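Histidine acid phosphatase (Bifidobacterium longum subsp. infantis, PDB 6RXD) removes phosphate groups from inositol polyphosphates, acting as a histidine acid phytase, and probably also hydrolyses 2,3-bisphosphoglycerate. Local coordinates at residues P36-S41 against L379-A384; G131-Q136 against A393-A398. All coordinates share one frame; numbering follows the deposited sequence.

Interaction 1 (P36-S41 against L379-A384); sequences PIYTES and LNTIDA
Tyr38 and Glu40 of strand 36-41 meet Thr381 and Ile382 of helix 379-384, where the helix packs on one face of the central sheet in the alpha/beta fold of the histidine phosphatases. The two segments run nearly antiparallel, at 154°, with axes 9.1 Å apart. Strand 34-44 leads into the RHG sequence that marks this family. At its start, Ile37 and Tyr38 both face Val450 of the adjoining antiparallel strand in a classic beta bulge. With CG anti to the backbone N (chi1 -176°), Tyr38 brings its ring up to Thr381 and Ile382. The tyrosine side chain crosses those of both residues at about a right angle. Thr381 O lies 3.9 Å above one face of the ring, displaced toward the rim, and the CD2 corner touches CG1 of Ile382 at 3.8 Å. At the far end, Tyr38 OH and Thr381 OG1 share a 2.7 Å hydrogen bond in which either could donate. This bond crosses between helix and sheet, while each hydroxyl has a further partner in its own element: Thr394 OG1 on the neighbouring strand for Tyr38, Asp377 O in the preceding helical turn for Thr381. Thr39 points the other way, and Glu40 returns to the helix. Its carboxylate, buried here, is paired with the guanidinium of Arg396; OE1 is also 3.1 Å from Thr381 OG1. Glu40 OE2 sits in plane at the edge of the Tyr38 ring and packs against the aliphatic branch of Ile382, 3.5 Å from CG1.

Interaction 2 (G131-Q136 against A393-A398); sequences GTIAYQ and ATFRFA
Ala134 and Gln136 bracket Phe395, taking its N-H and its C=O in turn, in a parallel pairing of two strands of the central sheet. Ala134 N donates to Ala393 O at 2.9 Å along an almost straight N-H line (176°), and Ala134 O accepts from Phe395 N. One step on, Gln136 N donates to Phe395 O and Gln136 O accepts from Phe397 N, the most bent of the four bonds at 132°. That same Gln136 O also lies in plane at the edge of the Phe397 ring, 3.4 Å from CD2.

On one face of the sheet, Ile133, Tyr135 and Phe395 form an apolar layer. Phe395 CD2 receives Ile133 CG2 and Tyr135 CE1, each at 3.7 Å; the Tyr135 and Phe395 side chains lie side by side, pointing the same way, their rings meeting obliquely. Phe397 extends the row, its CE2 near the plane of the Tyr135 ring. Phe150 and Phe154 of helix 141-157 and Phe123 of helix 120-129 cover this layer. Tyr135 also touches Glu151, a zinc ligand seen crystallographically in this protein, though no zinc is bound to it in this chain.

The face bearing Gln136, Thr394 and Arg396 is more polar. Gln136 and Arg396 extend side by side, amide and guanidinium planes 86° apart, and a water joins them: it donates to Gln136 OE1 at 2.6 Å and accepts from Arg396 NE at 2.8 Å, in the guanidinium plane. Thr394 CG2 lies 3.7 Å above the centre of that guanidinium. Asp377 holds NH2 by a salt bridge; Glu40 and Ser41 O hold NH1. Gripped at all three nitrogens, the guanidinium is fixed in rotation, and two carboxylates probably balance its buried charge.

How the interactions relate
Both interactions are buried and involve the same sheet, in which strands 34-44 and 391-398 are parallel neighbours. Interaction 2 is the edge-to-edge joining of strands, with a regular backbone ladder and the larger buried surface, 457 Å² against 213 Å². Interaction 1 is a helix laid on the sheet, made through side chains, with a hydroxyl pair in place of a ladder. Helix 372-386 precedes strand 391-398 in the chain and lies on the face that carries Thr394 and Arg396. There the two contacts merge, in the salt bridge of Glu40 OE1 with Arg396 NH1 at 3.0 Å. The aromatic layer of interaction 2 belongs to the opposite face, under helices 120-129 and 141-157.

Interaction 1 (P36-S41 against L379-A384)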
# COMPACT_ATOMS: atom_id res chain seq x y z
N PRO A 36 26.94 0.10 -12.62
CA PRO A 36 25.51 -0.25 -12.66
C PRO A 36 25.13 -1.03 -13.92
O PRO A 36 25.58 -0.67 -15.02
CB PRO A 36 24.82 1.12 -12.68
CG PRO A 36 25.84 2.05 -13.30
CD PRO A 36 27.16 1.56 -12.76
N ILE A 37 24.32 -2.07 -13.78
CA ILE A 37 23.78 -2.79 -14.95
C ILE A 37 22.25 -2.92 -14.97
O ILE A 37 21.67 -3.21 -16.01
CB ILE A 37 24.38 -4.19 -15.12
CG1 ILE A 37 24.13 -5.04 -13.87
CG2 ILE A 37 25.88 -4.10 -15.42
CD1 ILE A 37 24.32 -6.54 -14.13
N TYR A 38 21.59 -2.74 -13.83
CA TYR A 38 20.15 -2.98 -13.78
C TYR A 38 19.55 -2.32 -12.55
O TYR A 38 20.22 -2.16 -11.53
CB TYR A 38 19.88 -4.50 -13.76
CG TYR A 38 18.41 -4.87 -13.80
CD1 TYR A 38 17.66 -4.72 -14.97
CD2 TYR A 38 17.77 -5.39 -12.67
CE1 TYR A 38 16.30 -5.06 -15.00
CE2 TYR A 38 16.43 -5.74 -12.70
CZ TYR A 38 15.70 -5.57 -13.85
OH TYR A 38 14.36 -5.91 -13.85
N THR A 39 18.28 -1.91 -12.65
CA THR A 39 17.55 -1.54 -11.44
C THR A 39 16.10 -1.98 -11.57
O THR A 39 15.61 -2.19 -12.68
CB THR A 39 17.63 -0.03 -11.17
OG1 THR A 39 17.08 0.26 -9.87
CG2 THR A 39 16.89 0.78 -12.24
N GLU A 40 15.40 -2.15 -10.45
CA GLU A 40 14.00 -2.56 -10.55
C GLU A 40 13.23 -2.19 -9.30
O GLU A 40 13.82 -1.88 -8.27
CB GLU A 40 13.88 -4.07 -10.78
CG GLU A 40 14.47 -4.90 -9.67
CD GLU A 40 14.25 -6.37 -9.89
OE1 GLU A 40 13.20 -6.75 -10.46
OE2 GLU A 40 15.14 -7.16 -9.51
N SER A 41 11.91 -2.21 -9.41
CA SER A 41 11.07 -1.73 -8.32
C SER A 41 9.72 -2.41 -8.31
O SER A 41 9.27 -2.96 -9.32
CB SER A 41 10.85 -0.23 -8.48
OG SER A 41 9.98 0.00 -9.57
N LEU A 379 14.21 -11.74 -9.25
CA LEU A 379 15.49 -12.39 -9.54
C LEU A 379 15.62 -12.70 -11.03
O LEU A 379 16.68 -12.52 -11.62
CB LEU A 379 15.63 -13.67 -8.70
CG LEU A 379 15.74 -13.39 -7.20
CD1 LEU A 379 15.45 -14.65 -6.38
CD2 LEU A 379 17.11 -12.81 -6.83
N ASN A 380 14.52 -13.15 -11.63
CA ASN A 380 14.56 -13.55 -13.04
C ASN A 380 14.87 -12.41 -14.00
O ASN A 380 15.52 -12.61 -15.02
CB ASN A 380 13.24 -14.22 -13.45
CG ASN A 380 13.10 -15.63 -12.92
OD1 ASN A 380 14.09 -16.27 -12.56
ND2 ASN A 380 11.87 -16.13 -12.88
N THR A 381 14.38 -11.21 -13.69
CA THR A 381 14.65 -10.07 -14.56
C THR A 381 16.10 -9.60 -14.42
O THR A 381 16.66 -9.03 -15.36
CB THR A 381 13.67 -8.88 -14.33
OG1 THR A 381 13.76 -8.43 -12.98
CG2 THR A 381 12.23 -9.27 -14.65
N ILE A 382 16.71 -9.84 -13.26
CA ILE A 382 18.14 -9.59 -13.12
C ILE A 382 18.89 -10.56 -14.03
O ILE A 382 19.75 -10.15 -14.80
CB ILE A 382 18.62 -9.74 -11.67
CG1 ILE A 382 18.00 -8.66 -10.79
CG2 ILE A 382 20.15 -9.63 -11.59
CD1 ILE A 382 18.24 -8.88 -9.28
N ASP A 383 18.55 -11.85 -13.94
CA ASP A 383 19.18 -12.84 -14.81
C ASP A 383 19.05 -12.47 -16.29
O ASP A 383 20.02 -12.59 -17.05
CB ASP A 383 18.59 -14.24 -14.58
CG ASP A 383 19.04 -14.87 -13.29
OD1 ASP A 383 20.13 -14.51 -12.77
OD2 ASP A 383 18.30 -15.74 -12.79
N ALA A 384 17.87 -12.03 -16.71
CA ALA A 384 17.67 -11.67 -18.12
C ALA A 384 18.66 -10.61 -18.59
O ALA A 384 19.18 -10.67 -19.70
CB ALA A 384 16.24 -11.19 -18.36

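Interaction 2 (G131-Q136 against A393-A398)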
# COMPACT_ATOMS: atom_id res chain seq x y z
N GLY A 131 19.49 0.68 -24.20
CA GLY A 131 18.91 -0.06 -23.09
C GLY A 131 17.45 0.32 -22.95
O GLY A 131 17.10 1.48 -23.17
N THR A 132 16.59 -0.64 -22.59
CA THR A 132 15.16 -0.35 -22.53
C THR A 132 14.58 -0.44 -21.12
O THR A 132 15.12 -1.12 -20.24
CB THR A 132 14.34 -1.24 -23.49
OG1 THR A 132 14.48 -2.61 -23.10
CG2 THR A 132 14.83 -1.06 -24.93
N ILE A 133 13.47 0.26 -20.93
CA ILE A 133 12.79 0.31 -19.63
C ILE A 133 11.43 -0.37 -19.75
O ILE A 133 10.67 -0.08 -20.67
CB ILE A 133 12.58 1.77 -19.20
CG1 ILE A 133 13.93 2.47 -19.00
CG2 ILE A 133 11.73 1.86 -17.94
CD1 ILE A 133 13.80 3.97 -18.71
N ALA A 134 11.12 -1.27 -18.82
CA ALA A 134 9.81 -1.93 -18.83
C ALA A 134 8.94 -1.40 -17.71
O ALA A 134 9.34 -1.46 -16.55
CB ALA A 134 9.96 -3.45 -18.71
N TYR A 135 7.77 -0.88 -18.06
CA TYR A 135 6.79 -0.44 -17.06
C TYR A 135 5.71 -1.50 -16.95
O TYR A 135 5.22 -2.00 -17.97
CB TYR A 135 6.16 0.88 -17.49
CG TYR A 135 7.04 2.10 -17.29
CD1 TYR A 135 7.19 2.66 -16.02
CD2 TYR A 135 7.70 2.69 -18.36
CE1 TYR A 135 7.98 3.77 -15.83
CE2 TYR A 135 8.50 3.81 -18.16
CZ TYR A 135 8.63 4.34 -16.89
OH TYR A 135 9.42 5.45 -16.67
N GLN A 136 5.34 -1.87 -15.73
CA GLN A 136 4.32 -2.88 -15.53
C GLN A 136 3.33 -2.45 -14.47
O GLN A 136 3.70 -1.76 -13.53
CB GLN A 136 4.94 -4.21 -15.10
CG GLN A 136 5.90 -4.79 -16.12
CD GLN A 136 6.47 -6.13 -15.69
OE1 GLN A 136 6.18 -6.63 -14.60
NE2 GLN A 136 7.30 -6.72 -16.55
N ALA A 393 15.81 -1.78 -16.74
CA ALA A 393 14.96 -1.50 -15.57
C ALA A 393 13.57 -2.05 -15.73
O ALA A 393 13.01 -2.05 -16.83
CB ALA A 393 14.90 0.02 -15.30
N THR A 394 13.00 -2.53 -14.62
CA THR A 394 11.61 -2.94 -14.62
C THR A 394 10.95 -2.21 -13.46
O THR A 394 11.33 -2.42 -12.31
CB THR A 394 11.48 -4.46 -14.42
OG1 THR A 394 12.26 -5.14 -15.43
CG2 THR A 394 10.03 -4.90 -14.55
N PHE A 395 10.00 -1.33 -13.78
CA PHE A 395 9.28 -0.55 -12.77
C PHE A 395 7.84 -1.05 -12.69
O PHE A 395 7.09 -0.97 -13.67
CB PHE A 395 9.29 0.95 -13.13
CG PHE A 395 10.67 1.57 -13.18
CD1 PHE A 395 11.56 1.42 -12.12
CD2 PHE A 395 11.06 2.31 -14.28
CE1 PHE A 395 12.83 2.01 -12.17
CE2 PHE A 395 12.32 2.90 -14.34
CZ PHE A 395 13.21 2.75 -13.28
N ARG A 396 7.47 -1.58 -11.53
CA ARG A 396 6.17 -2.25 -11.35
C ARG A 396 5.30 -1.49 -10.37
O ARG A 396 5.80 -0.94 -9.39
CB ARG A 396 6.37 -3.67 -10.79
CG ARG A 396 7.30 -4.58 -11.57
CD ARG A 396 7.63 -5.78 -10.71
NE ARG A 396 8.56 -6.73 -11.34
CZ ARG A 396 9.88 -6.66 -11.24
NH1 ARG A 396 10.45 -5.68 -10.56
NH2 ARG A 396 10.64 -7.58 -11.83
N PHE A 397 3.99 -1.50 -10.63
CA PHE A 397 3.02 -0.74 -9.83
C PHE A 397 1.84 -1.61 -9.45
O PHE A 397 1.24 -2.26 -10.31
CB PHE A 397 2.58 0.51 -10.61
CG PHE A 397 3.72 1.41 -10.92
CD1 PHE A 397 4.07 2.43 -10.04
CD2 PHE A 397 4.54 1.16 -12.02
CE1 PHE A 397 5.17 3.23 -10.29
CE2 PHE A 397 5.64 1.95 -12.28
CZ PHE A 397 5.96 2.98 -11.41
N ALA A 398 1.53 -1.65 -8.16
CA ALA A 398 0.58 -2.62 -7.65
C ALA A 398 -0.11 -2.13 -6.38
O ALA A 398 -0.52 -0.97 -6.31
CB ALA A 398 1.29 -3.98 -7.42
O HOH W 1 6.82 -8.41 -12.77